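Local coordinates for PilX (Neisseria meningitidis, PDB 2OPE), which probably modulates the adhesive and aggregative properties of meningococcal type IV pili as a minor pilin, at residues Q36-K39 with S40-R44. Residues are numbered along the deposited sequence; the frame is centred on the assembly and turned at random.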
# COMPACT_ATOMS: atom_id res chain seq x y z
N GLN A 36 -3.55 -1.37 19.82
CA GLN A 36 -2.60 -2.45 19.66
C GLN A 36 -3.21 -3.60 18.84
O GLN A 36 -2.54 -4.21 18.02
CB GLN A 36 -2.17 -2.95 21.04
CG GLN A 36 -1.56 -4.31 21.02
CD GLN A 36 -0.67 -4.55 22.19
OE1 GLN A 36 -0.96 -4.11 23.34
NE2 GLN A 36 0.45 -5.25 21.94
N THR A 37 -4.48 -3.89 19.08
CA THR A 37 -5.22 -4.91 18.34
C THR A 37 -5.50 -4.51 16.88
O THR A 37 -5.35 -5.33 15.97
CB THR A 37 -6.52 -5.22 19.07
OG1 THR A 37 -6.19 -5.73 20.37
CG2 THR A 37 -7.36 -6.23 18.32
N ILE A 38 -5.90 -3.26 16.66
CA ILE A 38 -6.13 -2.78 15.30
C ILE A 38 -4.82 -2.88 14.51
O ILE A 38 -4.80 -3.33 13.38
CB ILE A 38 -6.57 -1.28 15.28
CG1 ILE A 38 -7.92 -1.04 16.03
CG2 ILE A 38 -6.58 -0.71 13.84
CD1 ILE A 38 -9.07 -1.85 15.54
N LYS A 39 -3.72 -2.43 15.12
CA LYS A 39 -2.43 -2.40 14.46
C LYS A 39 -1.96 -3.80 14.05
O LYS A 39 -1.59 -4.00 12.91
CB LYS A 39 -1.37 -1.73 15.35
CG LYS A 39 0.06 -1.79 14.76
CD LYS A 39 1.01 -0.86 15.47
CE LYS A 39 2.48 -0.98 14.92
NZ LYS A 39 2.97 -2.39 14.98
N SER A 40 -2.00 -4.78 14.96
CA SER A 40 -1.52 -6.11 14.55
C SER A 40 -2.46 -6.79 13.59
O SER A 40 -2.02 -7.49 12.69
CB SER A 40 -1.14 -7.03 15.74
OG SER A 40 -2.07 -6.93 16.79
N LYS A 41 -3.76 -6.61 13.78
CA LYS A 41 -4.73 -7.06 12.76
C LYS A 41 -4.45 -6.47 11.37
O LYS A 41 -4.36 -7.21 10.39
CB LYS A 41 -6.17 -6.81 13.20
CG LYS A 41 -6.71 -7.83 14.23
CD LYS A 41 -8.15 -7.49 14.57
CE LYS A 41 -8.78 -8.40 15.66
NZ LYS A 41 -10.13 -7.86 16.08
N LEU A 42 -4.21 -5.16 11.28
CA LEU A 42 -3.89 -4.61 9.97
C LEU A 42 -2.68 -5.31 9.35
O LEU A 42 -2.70 -5.69 8.18
CB LEU A 42 -3.60 -3.10 10.06
CG LEU A 42 -4.87 -2.24 10.25
CD1 LEU A 42 -4.52 -0.85 10.79
CD2 LEU A 42 -5.70 -2.16 8.97
N GLU A 43 -1.63 -5.46 10.17
CA GLU A 43 -0.36 -6.09 9.77
C GLU A 43 -0.54 -7.55 9.33
O GLU A 43 0.04 -7.96 8.34
CB GLU A 43 0.70 -5.93 10.90
CG GLU A 43 1.07 -4.44 11.18
CD GLU A 43 1.98 -4.24 12.39
OE1 GLU A 43 2.12 -5.17 13.22
OE2 GLU A 43 2.57 -3.15 12.53
N ARG A 44 -1.30 -8.33 10.07
CA ARG A 44 -1.57 -9.72 9.66
C ARG A 44 -2.40 -9.77 8.40
O ARG A 44 -2.14 -10.58 7.53
CB ARG A 44 -2.33 -10.46 10.76
CG ARG A 44 -1.48 -11.42 11.51
CD ARG A 44 -2.24 -12.03 12.65
NE ARG A 44 -2.61 -11.00 13.60
CZ ARG A 44 -1.96 -10.79 14.74
NH1 ARG A 44 -2.36 -9.83 15.57
NH2 ARG A 44 -0.91 -11.57 15.04
O HOH W 1 2.13 -4.67 15.72
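The carbonyl oxygen of Q36 accepts two hydrogen bonds from S40, from opposite faces of its plane: S40 OG lies 3.0 Å from Q36 O. The backbone S40 N is 3.2 Å from Q36 O. With chi1 at 41°, between the backbone N and the carbonyl carbon, OG is turned back toward that carbonyl. The alpha-helical pattern continues with three more i to i+4 backbone bonds, K41 N to T37 O, L42 N to I38 O and E43 N to K39 O. All this lies on helix 35-48 of the pilin domain, packed beside the long helix 5-28 and the outermost strand 59-65. K39 and E43 cross obliquely beside that strand, where both touch F65. K39 NZ forms a salt bridge with E43 OE2 at 2.6 Å, meeting it on the syn side but 29° out of the carboxylate plane. The lysine chain is extended as far as CE, and the bend at chi4 (-55°) turns NZ toward the glutamate; a water accepts from NZ and donates to E43 OE1. Inward, I38 CG2 lies 3.7 Å from L42 CD1, side by side, and both residues touch L28. T37 CG2 rests against K41 CE at 3.7 Å, while K41 NZ continues to a salt bridge with D33.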